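Long-range contacts in mandelate racemase/muconate lactonizing enzyme (Roseovarius nubinhibens, PDB 2QDD), which is of unknown specific function but belongs to the enolase superfamily of magnesium-dependent barrel enzymes and probably acts on a carboxylate substrate by abstracting an alpha proton: residues Q175-I180 against V207-S212; W201-A206 against Q221-L226; R214-I219 against R235-I240; F283-G288 against S312-N317. All blocks are in the same frame, centred on the assembly; numbering follows the deposited sequence. Where two conformers were deposited one is given.

Contact 1: Q175-I180 against V207-S212; sequences QDIARI and VEVLNS
Ile-177 and Val-209 join two successive outer helices of the modified TIM barrel of the enolase superfamily, 173-185 and 203-210. The apolar contacts centre on Val-209. CG1 of Ile-177 lies 3.7 Å from CB of Val-209. Because CG1 stands anti to the carbonyl carbon (chi1 -69°), the longer branch reaches on to Ser-212, where CD1 comes within 3.8 Å of CB. One turn further on, Ile-180 meets Val-209 at about a right angle, its CD1 3.8 Å from the CG2 methyl. The aliphatic CB of Asp-176 approaches that same CG2 to 4.4 Å. Beta-branched residues suit this seam: their breadth close to the backbone fills the space between helices, and Val-209 is compact enough to serve both isoleucines. With an alanine in place of Ile-177, the CG1 and CD1 contacts to Val-209 and Ser-212 are lost, and a gap would probably open between the helices.

The polar groups lie around and behind the seam. Glu-208 makes a salt bridge to Arg-192 of a neighbouring subunit, so the outer side of the second helix faces an interface. Within helix 173-185, behind the contact, Arg-179 NH1 forms a salt bridge with Asp-176 OD1 at 3.0 Å, the hydrogen bond itself being weak. It helps to hold the carboxylate, whose OD1 also accepts from the backbone N of Gly-169 in the loop before the helix.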
loop_
_atom_site.group_PDB
_atom_site.type_symbol
_atom_site.label_atom_id
_atom_site.label_comp_id
_atom_site.label_asym_id
_atom_site.label_seq_id
_atom_site.Cartn_x
_atom_site.Cartn_y
_atom_site.Cartn_z
ATOM N N GLN A 175 -18.472 -5.725 32.040
ATOM C CA GLN A 175 -19.505 -6.761 32.042
ATOM C C GLN A 175 -19.497 -7.650 30.797
ATOM O O GLN A 175 -19.863 -8.822 30.879
ATOM C CB GLN A 175 -20.903 -6.188 32.328
ATOM C CG GLN A 175 -21.416 -5.151 31.325
ATOM C CD GLN A 175 -22.700 -4.457 31.782
ATOM O OE1 GLN A 175 -22.846 -4.092 32.951
ATOM N NE2 GLN A 175 -23.634 -4.269 30.852
ATOM N N ASP A 176 -19.074 -7.101 29.658
ATOM C CA ASP A 176 -18.845 -7.901 28.448
ATOM C C ASP A 176 -17.669 -8.870 28.587
ATOM O O ASP A 176 -17.751 -10.007 28.121
ATOM C CB ASP A 176 -18.659 -7.013 27.211
ATOM C CG ASP A 176 -19.982 -6.575 26.587
ATOM O OD1 ASP A 176 -21.011 -7.271 26.766
ATOM O OD2 ASP A 176 -19.986 -5.526 25.903
ATOM N N ILE A 177 -16.592 -8.420 29.235
ATOM C CA ILE A 177 -15.440 -9.274 29.546
ATOM C C ILE A 177 -15.859 -10.457 30.426
ATOM O O ILE A 177 -15.522 -11.607 30.125
ATOM C CB ILE A 177 -14.272 -8.463 30.192
ATOM C CG1 ILE A 177 -13.652 -7.514 29.164
ATOM C CG2 ILE A 177 -13.173 -9.390 30.714
ATOM C CD1 ILE A 177 -13.079 -6.228 29.739
ATOM N N ALA A 178 -16.625 -10.173 31.480
ATOM C CA ALA A 178 -17.126 -11.209 32.397
ATOM C C ALA A 178 -18.137 -12.164 31.758
ATOM O O ALA A 178 -18.182 -13.341 32.114
ATOM C CB ALA A 178 -17.712 -10.576 33.652
ATOM N N ARG A 179 -18.938 -11.652 30.824
ATOM C CA ARG A 179 -19.831 -12.475 30.007
ATOM C C ARG A 179 -19.066 -13.430 29.096
ATOM O O ARG A 179 -19.325 -14.635 29.094
ATOM C CB ARG A 179 -20.744 -11.598 29.150
ATOM C CG ARG A 179 -22.006 -11.139 29.845
ATOM C CD ARG A 179 -22.682 -10.052 29.036
ATOM N NE ARG A 179 -23.493 -9.180 29.880
ATOM C CZ ARG A 179 -23.897 -7.961 29.539
ATOM N NH1 ARG A 179 -23.577 -7.446 28.356
ATOM N NH2 ARG A 179 -24.631 -7.252 30.383
ATOM N N ILE A 180 -18.130 -12.881 28.326
ATOM C CA ILE A 180 -17.354 -13.654 27.364
ATOM C C ILE A 180 -16.571 -14.771 28.059
ATOM O O ILE A 180 -16.624 -15.923 27.629
ATOM C CB ILE A 180 -16.428 -12.742 26.504
ATOM C CG1 ILE A 180 -17.247 -11.967 25.464
ATOM C CG2 ILE A 180 -15.374 -13.555 25.782
ATOM C CD1 ILE A 180 -16.564 -10.715 24.959
ATOM N N VAL A 207 -11.645 -3.132 20.827
ATOM C CA VAL A 207 -10.218 -3.365 21.078
ATOM C C VAL A 207 -9.955 -3.658 22.561
ATOM O O VAL A 207 -9.230 -4.595 22.886
ATOM C CB VAL A 207 -9.351 -2.189 20.539
ATOM C CG1 VAL A 207 -7.913 -2.272 21.034
ATOM C CG2 VAL A 207 -9.374 -2.178 19.015
ATOM N N GLU A 208 -10.590 -2.891 23.446
ATOM C CA GLU A 208 -10.428 -3.062 24.891
ATOM C C GLU A 208 -10.963 -4.384 25.441
ATOM O O GLU A 208 -10.246 -5.067 26.168
ATOM C CB GLU A 208 -11.013 -1.877 25.671
ATOM C CG GLU A 208 -10.889 -2.010 27.190
ATOM C CD GLU A 208 -11.755 -1.024 27.960
ATOM O OE1 GLU A 208 -12.624 -0.368 27.341
ATOM O OE2 GLU A 208 -11.569 -0.909 29.194
ATOM N N VAL A 209 -12.202 -4.754 25.107
ATOM C CA VAL A 209 -12.707 -6.057 25.555
ATOM C C VAL A 209 -12.038 -7.283 24.927
ATOM O O VAL A 209 -11.711 -8.228 25.639
ATOM C CB VAL A 209 -14.273 -6.175 25.753
ATOM C CG1 VAL A 209 -15.011 -4.856 25.572
ATOM C CG2 VAL A 209 -14.889 -7.296 24.934
ATOM N N LEU A 210 -11.796 -7.249 23.617
ATOM C CA LEU A 210 -11.237 -8.410 22.914
ATOM C C LEU A 210 -9.765 -8.647 23.209
ATOM O O LEU A 210 -9.301 -9.776 23.135
ATOM C CB LEU A 210 -11.491 -8.347 21.406
ATOM C CG LEU A 210 -12.950 -8.424 20.947
ATOM C CD1 LEU A 210 -13.058 -8.327 19.435
ATOM C CD2 LEU A 210 -13.602 -9.699 21.447
ATOM N N ASN A 211 -9.039 -7.594 23.574
ATOM C CA ASN A 211 -7.671 -7.751 24.057
ATOM C C ASN A 211 -7.546 -7.957 25.568
ATOM O O ASN A 211 -6.438 -8.042 26.092
ATOM C CB ASN A 211 -6.774 -6.602 23.569
ATOM C CG ASN A 211 -6.565 -6.626 22.057
ATOM O OD1 ASN A 211 -6.675 -7.670 21.424
ATOM N ND2 ASN A 211 -6.254 -5.473 21.481
ATOM N N SER A 212 -8.683 -8.050 26.258
ATOM C CA SER A 212 -8.709 -8.367 27.691
ATOM C C SER A 212 -9.068 -9.825 27.968
ATOM O O SER A 212 -9.067 -10.273 29.118
ATOM C CB SER A 212 -9.696 -7.456 28.413
ATOM O OG SER A 212 -9.362 -6.097 28.210
#

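Contact 2: W201-A206 against Q221-L226; sequences WTPAIA and QPCQTL
Pro-222 sets its CB 3.7 Å from CE3 of Trp-201, the two side chains meeting at about a right angle. Next to this pair Cys-223 directs its sulfur at the start of helix 203-210. A chi1 of -58° swings SG to the side of its own backbone N and brings it 3.7 Å from the N of Pro-203, a nitrogen with no hydrogen to donate. CB of Ala-206, one helical turn on, lies 4.4 Å from both the sulfur and CB of Pro-222; its small side chain lets the loop come close.

Farther out one backbone bond joins the segments, Trp-201 N donating to Pro-222 O at 3.2 Å. A water then bridges the two segments, donating to Trp-201 O at 2.7 Å and accepting from Gln-224 N.

Both segments follow barrel strands, and Gln-221 comes directly after Glu-220, a magnesium ligand of this enzyme, though the metal is absent from this chain. The Gln-221 amide ties its own loop to the next: NE2 donates nearly straight (170°) to Cys-223 O at 2.9 Å, while OE1 accepts from the N of Asp-243, another of the magnesium ligands. Apolar contacts thus fit the loop to the helix, and backbone and amide bonds fix its course beside the metal site.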
loop_
_atom_site.group_PDB
_atom_site.type_symbol
_atom_site.label_atom_id
_atom_site.label_comp_id
_atom_site.label_asym_id
_atom_site.label_seq_id
_atom_site.Cartn_x
_atom_site.Cartn_y
_atom_site.Cartn_z
ATOM N N TRP A 201 -20.658 -1.884 19.667
ATOM C CA TRP A 201 -19.349 -1.352 20.028
ATOM C C TRP A 201 -18.874 -0.245 19.088
ATOM O O TRP A 201 -19.229 -0.213 17.906
ATOM C CB TRP A 201 -18.316 -2.476 20.096
ATOM C CG TRP A 201 -18.505 -3.410 21.251
ATOM C CD1 TRP A 201 -19.225 -3.175 22.393
ATOM C CD2 TRP A 201 -17.956 -4.729 21.388
ATOM N NE1 TRP A 201 -19.158 -4.268 23.227
ATOM C CE2 TRP A 201 -18.391 -5.236 22.634
ATOM C CE3 TRP A 201 -17.152 -5.538 20.571
ATOM C CZ2 TRP A 201 -18.039 -6.509 23.084
ATOM C CZ3 TRP A 201 -16.797 -6.799 21.025
ATOM C CH2 TRP A 201 -17.247 -7.275 22.266
ATOM N N THR A 202 -18.089 0.680 19.632
ATOM C CA THR A 202 -17.159 1.484 18.831
ATOM C C THR A 202 -15.834 0.712 18.758
ATOM O O THR A 202 -15.630 -0.212 19.559
ATOM C CB THR A 202 -16.939 2.876 19.468
ATOM O OG1 THR A 202 -16.687 2.731 20.873
ATOM C CG2 THR A 202 -18.152 3.785 19.228
ATOM N N PRO A 203 -14.949 1.047 17.787
ATOM C CA PRO A 203 -13.634 0.387 17.728
ATOM C C PRO A 203 -12.857 0.351 19.045
ATOM O O PRO A 203 -12.241 -0.666 19.352
ATOM C CB PRO A 203 -12.879 1.206 16.679
ATOM C CG PRO A 203 -13.935 1.701 15.779
ATOM C CD PRO A 203 -15.113 2.002 16.672
ATOM N N ALA A 204 -12.921 1.436 19.817
ATOM C CA ALA A 204 -12.245 1.548 21.113
ATOM C C ALA A 204 -12.677 0.496 22.130
ATOM O O ALA A 204 -11.838 -0.118 22.794
ATOM C CB ALA A 204 -12.473 2.924 21.683
ATOM N N ILE A 205 -13.986 0.302 22.255
ATOM C CA ILE A 205 -14.542 -0.676 23.191
ATOM C C ILE A 205 -14.218 -2.092 22.723
ATOM O O ILE A 205 -13.784 -2.915 23.521
ATOM C CB ILE A 205 -16.075 -0.479 23.406
ATOM C CG1 ILE A 205 -16.350 0.868 24.084
ATOM C CG2 ILE A 205 -16.655 -1.590 24.276
ATOM C CD1 ILE A 205 -17.745 1.433 23.813
ATOM N N ALA A 206 -14.393 -2.353 21.426
ATOM C CA ALA A 206 -14.025 -3.644 20.824
ATOM C C ALA A 206 -12.575 -4.049 21.089
ATOM O O ALA A 206 -12.315 -5.165 21.540
ATOM C CB ALA A 206 -14.304 -3.636 19.337
ATOM N N GLN A 221 -19.873 -9.057 13.825
ATOM C CA GLN A 221 -20.119 -7.641 13.531
ATOM C C GLN A 221 -20.031 -6.697 14.743
ATOM O O GLN A 221 -21.055 -6.214 15.240
ATOM C CB GLN A 221 -21.426 -7.471 12.737
ATOM C CG GLN A 221 -21.684 -6.060 12.202
ATOM C CD GLN A 221 -21.150 -5.817 10.818
ATOM O OE1 GLN A 221 -21.337 -6.625 9.916
ATOM N NE2 GLN A 221 -20.505 -4.671 10.629
ATOM N N PRO A 222 -18.801 -6.452 15.241
ATOM C CA PRO A 222 -18.679 -5.679 16.477
ATOM C C PRO A 222 -19.070 -4.203 16.307
ATOM O O PRO A 222 -19.592 -3.596 17.242
ATOM C CB PRO A 222 -17.199 -5.838 16.854
ATOM C CG PRO A 222 -16.500 -6.145 15.579
ATOM C CD PRO A 222 -17.488 -6.866 14.705
ATOM N N CYS A 223 -18.850 -3.657 15.113
ATOM C CA CYS A 223 -19.030 -2.233 14.849
ATOM C C CYS A 223 -19.970 -1.994 13.663
ATOM O O CYS A 223 -20.401 -2.936 13.005
ATOM C CB CYS A 223 -17.669 -1.575 14.606
ATOM S SG CYS A 223 -16.489 -1.751 15.977
ATOM N N GLN A 224 -20.279 -0.727 13.400
ATOM C CA GLN A 224 -21.388 -0.345 12.525
ATOM C C GLN A 224 -21.028 -0.435 11.041
ATOM O O GLN A 224 -21.888 -0.711 10.195
ATOM C CB GLN A 224 -21.838 1.077 12.856
ATOM C CG GLN A 224 -23.321 1.215 13.163
ATOM C CD GLN A 224 -23.579 2.032 14.420
ATOM O OE1 GLN A 224 -22.987 3.096 14.621
ATOM N NE2 GLN A 224 -24.462 1.533 15.278
ATOM N N THR A 225 -19.759 -0.178 10.736
ATOM C CA THR A 225 -19.285 -0.095 9.361
ATOM C C THR A 225 -18.154 -1.094 9.128
ATOM O O THR A 225 -17.494 -1.537 10.079
ATOM C CB THR A 225 -18.771 1.328 9.010
ATOM O OG1 THR A 225 -17.524 1.563 9.669
ATOM C CG2 THR A 225 -19.773 2.411 9.420
ATOM N N LEU A 226 -17.935 -1.424 7.856
ATOM C CA LEU A 226 -16.816 -2.251 7.414
ATOM C C LEU A 226 -15.444 -1.682 7.782
ATOM O O LEU A 226 -14.593 -2.415 8.288
ATOM C CB LEU A 226 -16.915 -2.506 5.903
ATOM C CG LEU A 226 -15.750 -3.188 5.181
ATOM C CD1 LEU A 226 -15.566 -4.580 5.705
ATOM C CD2 LEU A 226 -16.002 -3.222 3.688
HETATM O O HOH W 1 -19.863 1.381 15.834
#

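Contact 3: R214-I219 against R235-I240; sequences RARDWI and RVANPI
Ile-219 and Ile-240 pair as neighbours in a parallel sheet, with Ile-219 N donating to Pro-239 O at 2.9 Å and Ile-240 CA making a CH...O contact of 3.5 Å to Ile-219 O. These are successive strands of the enolase-superfamily barrel, joined just where they enter it. Ahead of the bridge, Asn-238 takes over from the backbone. Its chi1 of -69° turns CG away from its own carbonyl and carries ND2 toward residues 215-217. One bond runs to Asp-217 O at 2.8 Å, nearly straight (169°) and in the planes of both amide and carbonyl; the second, more bent, goes to Ala-215 O at 3.0 Å. Arg-216 NH2 reaches that same oxygen from the opposite face of its plane. A leucine in place of Asn-238 would probably leave Asp-217 O without this donor, Ala-215 O with Arg-216 NH2 alone of these two bonds, and the segments less firmly joined ahead of the bridge.

Proline suits the next place: its CB sits over the six-membered ring of Trp-218, 3.9 Å from the centroid and 20° off the normal, a CH-pi contact. At the ring edge CZ3 meets Ile-240 O at 3.4 Å. CB of Ala-237 is small enough to lie over the Arg-216 guanidinium. The contact therefore satisfies two backbone carbonyls through one amide nitrogen, while Arg-216, held by Ala-215 O through NH2, also bonds through NE to Asn-211 O of a neighbouring subunit.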
loop_
_atom_site.group_PDB
_atom_site.type_symbol
_atom_site.label_atom_id
_atom_site.label_comp_id
_atom_site.label_asym_id
_atom_site.label_seq_id
_atom_site.Cartn_x
_atom_site.Cartn_y
_atom_site.Cartn_z
ATOM N N ARG A 214 -9.373 -14.114 27.000
ATOM C CA ARG A 214 -8.630 -15.286 26.528
ATOM C C ARG A 214 -9.371 -16.045 25.428
ATOM O O ARG A 214 -8.763 -16.799 24.663
ATOM C CB ARG A 214 -8.317 -16.232 27.686
ATOM C CG ARG A 214 -7.055 -15.890 28.460
ATOM C CD ARG A 214 -6.851 -16.867 29.620
ATOM N NE ARG A 214 -7.597 -16.465 30.817
ATOM C CZ ARG A 214 -8.760 -16.989 31.208
ATOM N NH1 ARG A 214 -9.341 -17.954 30.504
ATOM N NH2 ARG A 214 -9.347 -16.544 32.311
ATOM N N ALA A 215 -10.683 -15.835 25.362
ATOM C CA ALA A 215 -11.561 -16.514 24.417
ATOM C C ALA A 215 -11.297 -16.139 22.962
ATOM O O ALA A 215 -11.178 -14.958 22.620
ATOM C CB ALA A 215 -13.001 -16.232 24.762
ATOM N N ARG A 216 -11.223 -17.162 22.113
ATOM C CA ARG A 216 -10.947 -16.986 20.692
ATOM C C ARG A 216 -12.125 -17.447 19.851
ATOM O O ARG A 216 -11.949 -17.897 18.727
ATOM C CB ARG A 216 -9.681 -17.752 20.286
ATOM C CG ARG A 216 -8.424 -17.337 21.036
ATOM C CD ARG A 216 -8.091 -15.883 20.781
ATOM N NE ARG A 216 -6.908 -15.459 21.518
ATOM C CZ ARG A 216 -6.915 -14.556 22.495
ATOM N NH1 ARG A 216 -5.786 -14.231 23.105
ATOM N NH2 ARG A 216 -8.047 -13.984 22.867
ATOM N N ASP A 217 -13.327 -17.324 20.404
ATOM C CA ASP A 217 -14.557 -17.614 19.666
ATOM C C ASP A 217 -14.860 -16.524 18.645
ATOM O O ASP A 217 -14.372 -15.398 18.780
ATOM C CB ASP A 217 -15.726 -17.769 20.636
ATOM C CG ASP A 217 -15.407 -18.705 21.777
ATOM O OD1 ASP A 217 -14.964 -18.215 22.833
ATOM O OD2 ASP A 217 -15.578 -19.933 21.610
ATOM N N TRP A 218 -15.653 -16.881 17.632
ATOM C CA TRP A 218 -16.246 -15.941 16.672
ATOM C C TRP A 218 -16.797 -14.674 17.311
ATOM O O TRP A 218 -17.492 -14.731 18.326
ATOM C CB TRP A 218 -17.394 -16.610 15.926
ATOM C CG TRP A 218 -17.004 -17.471 14.763
ATOM C CD1 TRP A 218 -17.093 -18.831 14.688
ATOM C CD2 TRP A 218 -16.514 -17.030 13.491
ATOM N NE1 TRP A 218 -16.669 -19.268 13.460
ATOM C CE2 TRP A 218 -16.314 -18.185 12.702
ATOM C CE3 TRP A 218 -16.218 -15.775 12.943
ATOM C CZ2 TRP A 218 -15.839 -18.122 11.394
ATOM C CZ3 TRP A 218 -15.734 -15.714 11.642
ATOM C CH2 TRP A 218 -15.544 -16.880 10.884
ATOM N N ILE A 219 -16.480 -13.533 16.705
ATOM C CA ILE A 219 -17.117 -12.266 17.044
ATOM C C ILE A 219 -17.885 -11.775 15.832
ATOM O O ILE A 219 -17.301 -11.550 14.765
ATOM C CB ILE A 219 -16.086 -11.185 17.477
ATOM C CG1 ILE A 219 -15.183 -11.693 18.609
ATOM C CG2 ILE A 219 -16.792 -9.880 17.865
ATOM C CD1 ILE A 219 -15.913 -12.187 19.865
ATOM N N ARG A 235 -6.233 -5.500 15.092
ATOM C CA ARG A 235 -5.757 -5.168 16.427
ATOM C C ARG A 235 -6.102 -6.235 17.475
ATOM O O ARG A 235 -5.651 -6.148 18.618
ATOM C CB ARG A 235 -6.315 -3.807 16.857
ATOM C CG ARG A 235 -5.883 -2.630 15.974
ATOM C CD ARG A 235 -5.775 -1.341 16.783
ATOM N NE ARG A 235 -4.623 -1.356 17.682
ATOM C CZ ARG A 235 -4.517 -0.646 18.803
ATOM N NH1 ARG A 235 -5.497 0.152 19.205
ATOM N NH2 ARG A 235 -3.418 -0.743 19.532
ATOM N N VAL A 236 -6.917 -7.221 17.090
ATOM C CA VAL A 236 -7.375 -8.282 18.008
ATOM C C VAL A 236 -7.091 -9.678 17.426
ATOM O O VAL A 236 -6.674 -9.798 16.272
ATOM C CB VAL A 236 -8.896 -8.133 18.383
ATOM C CG1 VAL A 236 -9.208 -6.720 18.881
ATOM C CG2 VAL A 236 -9.799 -8.483 17.213
ATOM N N ALA A 237 -7.330 -10.721 18.220
ATOM C CA ALA A 237 -6.914 -12.088 17.879
ATOM C C ALA A 237 -8.054 -13.059 17.511
ATOM O O ALA A 237 -7.791 -14.215 17.164
ATOM C CB ALA A 237 -6.058 -12.662 18.996
ATOM N N ASN A 238 -9.302 -12.585 17.581
ATOM C CA ASN A 238 -10.501 -13.400 17.312
ATOM C C ASN A 238 -10.853 -13.440 15.830
ATOM O O ASN A 238 -10.606 -12.459 15.122
ATOM C CB ASN A 238 -11.712 -12.805 18.038
ATOM C CG ASN A 238 -11.624 -12.945 19.535
ATOM O OD1 ASN A 238 -10.850 -12.248 20.184
ATOM N ND2 ASN A 238 -12.432 -13.840 20.097
ATOM N N PRO A 239 -11.463 -14.554 15.361
ATOM C CA PRO A 239 -12.155 -14.569 14.067
ATOM C C PRO A 239 -13.326 -13.581 14.012
ATOM O O PRO A 239 -14.112 -13.503 14.955
ATOM C CB PRO A 239 -12.690 -16.014 13.964
ATOM C CG PRO A 239 -11.865 -16.808 14.891
ATOM C CD PRO A 239 -11.529 -15.872 16.021
ATOM N N ILE A 240 -13.426 -12.835 12.913
ATOM C CA ILE A 240 -14.473 -11.826 12.763
ATOM C C ILE A 240 -15.474 -12.236 11.686
ATOM O O ILE A 240 -15.097 -12.566 10.558
ATOM C CB ILE A 240 -13.890 -10.389 12.550
ATOM C CG1 ILE A 240 -13.612 -9.734 13.903
ATOM C CG2 ILE A 240 -14.850 -9.479 11.774
ATOM C CD1 ILE A 240 -12.157 -9.659 14.253
#

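Contact 4: F283-G288 against S312-N317; sequences FGVSVG and STPEAN
Val-285 and Asn-317 bring their CA atoms to 6.4 Å, where the last turn of helix 274-287 lies beside the irregular loop 312-317. The helix closes in a Schellman motif at Gly-288, whose positive phi of 81° is easily borne by a residue without CB. In the loop, Asn-317 N donates to Pro-314 O at 3.0 Å, curling the chain into a turn that presents both residues to the helix.

Val-285 carries the apolar part. With CG1 swung opposite the backbone N (chi1 169°), the CG2 methyl is left to meet the ring of Pro-314 at about a right angle, 4.1 Å from CD. Proline suits the place because its closed ring holds CD and CG fixed against the methyl, with no side-chain rotation to restrain.

The helix leads into barrel strand 290-293, and the loop follows helix 300-311, so the two meet at the end of the TIM-type barrel where strands begin, opposite the end that holds the magnesium ligands. The polar part belongs to Asn-317. Its ND2 is 4.0 Å from CA of Val-285 and donates to the carbonyl of Trp-289 just beyond the helix. It also gives a hydrogen, at 2.9 Å, to a water that in turn donates to Val-285 O at 2.7 Å. Asparagine fits here because one NH2 group can serve both acceptors. Pro-314 also packs on Arg-91 of a neighbouring subunit.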
loop_
_atom_site.group_PDB
_atom_site.type_symbol
_atom_site.label_atom_id
_atom_site.label_comp_id
_atom_site.label_asym_id
_atom_site.label_seq_id
_atom_site.Cartn_x
_atom_site.Cartn_y
_atom_site.Cartn_z
ATOM N N PHE A 283 -18.603 -16.916 -4.133
ATOM C CA PHE A 283 -17.434 -16.096 -3.826
ATOM C C PHE A 283 -16.791 -16.526 -2.505
ATOM O O PHE A 283 -15.576 -16.702 -2.439
ATOM C CB PHE A 283 -17.786 -14.601 -3.797
ATOM C CG PHE A 283 -16.618 -13.713 -3.452
ATOM C CD1 PHE A 283 -16.520 -13.127 -2.196
ATOM C CD2 PHE A 283 -15.617 -13.469 -4.381
ATOM C CE1 PHE A 283 -15.443 -12.313 -1.867
ATOM C CE2 PHE A 283 -14.534 -12.656 -4.061
ATOM C CZ PHE A 283 -14.447 -12.078 -2.805
ATOM N N GLY A 284 -17.618 -16.703 -1.472
ATOM C CA GLY A 284 -17.159 -17.152 -0.154
ATOM C C GLY A 284 -16.446 -18.492 -0.154
ATOM O O GLY A 284 -15.431 -18.658 0.518
ATOM N N VAL A 285 -16.985 -19.444 -0.909
ATOM C CA VAL A 285 -16.346 -20.737 -1.150
ATOM C C VAL A 285 -14.958 -20.570 -1.785
ATOM O O VAL A 285 -13.990 -21.191 -1.334
ATOM C CB VAL A 285 -17.258 -21.647 -2.027
ATOM C CG1 VAL A 285 -16.506 -22.890 -2.528
ATOM C CG2 VAL A 285 -18.513 -22.050 -1.255
ATOM N N SER A 286 -14.863 -19.709 -2.801
ATOM C CA SER A 286 -13.611 -19.461 -3.523
ATOM C C SER A 286 -12.491 -18.870 -2.664
ATOM O O SER A 286 -11.314 -19.119 -2.925
ATOM C CB SER A 286 -13.859 -18.558 -4.733
ATOM O OG SER A 286 -14.836 -19.123 -5.588
ATOM N N VAL A 287 -12.859 -18.093 -1.644
ATOM C CA VAL A 287 -11.886 -17.366 -0.820
ATOM C C VAL A 287 -11.747 -17.966 0.580
ATOM O O VAL A 287 -10.958 -17.488 1.404
ATOM C CB VAL A 287 -12.186 -15.828 -0.754
ATOM C CG1 VAL A 287 -12.222 -15.225 -2.144
ATOM C CG2 VAL A 287 -13.490 -15.534 -0.023
ATOM N N GLY A 288 -12.522 -19.015 0.839
ATOM C CA GLY A 288 -12.407 -19.797 2.063
ATOM C C GLY A 288 -13.107 -19.187 3.260
ATOM O O GLY A 288 -12.682 -19.393 4.392
ATOM N N SER A 312 -27.039 -26.580 0.148
ATOM C CA SER A 312 -26.245 -26.724 -1.074
ATOM C C SER A 312 -24.810 -26.196 -0.927
ATOM O O SER A 312 -23.999 -26.324 -1.846
ATOM C CB SER A 312 -26.949 -26.011 -2.228
ATOM O OG SER A 312 -27.083 -24.628 -1.950
ATOM N N THR A 313 -24.509 -25.598 0.224
ATOM C CA THR A 313 -23.190 -25.035 0.520
ATOM C C THR A 313 -22.296 -26.141 1.084
ATOM O O THR A 313 -22.719 -26.855 1.993
ATOM C CB THR A 313 -23.339 -23.882 1.546
ATOM O OG1 THR A 313 -24.113 -22.828 0.962
ATOM C CG2 THR A 313 -21.996 -23.340 2.026
ATOM N N PRO A 314 -21.066 -26.292 0.536
ATOM C CA PRO A 314 -20.069 -27.270 1.018
ATOM C C PRO A 314 -19.884 -27.273 2.537
ATOM O O PRO A 314 -19.893 -26.209 3.166
ATOM C CB PRO A 314 -18.774 -26.819 0.339
ATOM C CG PRO A 314 -19.216 -26.120 -0.898
ATOM C CD PRO A 314 -20.566 -25.525 -0.625
ATOM N N GLU A 315 -19.726 -28.466 3.106
ATOM C CA GLU A 315 -19.685 -28.671 4.561
ATOM C C GLU A 315 -18.629 -27.811 5.281
ATOM O O GLU A 315 -18.889 -27.279 6.363
ATOM C CB GLU A 315 -19.524 -30.174 4.878
ATOM C CG GLU A 315 -18.978 -30.536 6.273
ATOM C CD GLU A 315 -20.048 -30.561 7.360
ATOM O OE1 GLU A 315 -20.328 -31.659 7.890
ATOM O OE2 GLU A 315 -20.600 -29.486 7.693
ATOM N N ALA A 316 -17.462 -27.653 4.658
ATOM C CA ALA A 316 -16.352 -26.892 5.246
ATOM C C ALA A 316 -16.624 -25.391 5.346
ATOM O O ALA A 316 -16.028 -24.701 6.171
ATOM C CB ALA A 316 -15.066 -27.146 4.480
ATOM N N ASN A 317 -17.531 -24.895 4.512
ATOM C CA ASN A 317 -17.853 -23.472 4.472
ATOM C C ASN A 317 -19.169 -23.135 5.160
ATOM O O ASN A 317 -19.457 -21.971 5.414
ATOM C CB ASN A 317 -17.867 -22.974 3.031
ATOM C CG ASN A 317 -16.584 -23.292 2.301
ATOM O OD1 ASN A 317 -16.472 -24.328 1.645
ATOM N ND2 ASN A 317 -15.597 -22.408 2.421
HETATM O O HOH W 2 -13.288 -22.737 0.707
#

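Overall arrangement
Contacts 1, 2 and 3 lie on the same side of the chain's centre, their own centres 10 to 13 Å apart; contact 1 touches both others, while contacts 2 and 3 adjoin only along the sequence. Trp-201 joins contacts 1 and 2: its NE1 is bonded to Asp-176 OD2 (3.1 Å), and its CH2 packs on Val-209 CG2 (3.6 Å). Asn-211 ND2 links contact 1 to contact 3 through Arg-235 O (3.0 Å). Contacts 2 and 3 approach the metal site most nearly, the side chains of Pro-222 and Ile-219 each lying about 6 Å from that of Glu-220. Contact 4 stands apart, its centre about 21 Å from that of contact 3, away from the metal site.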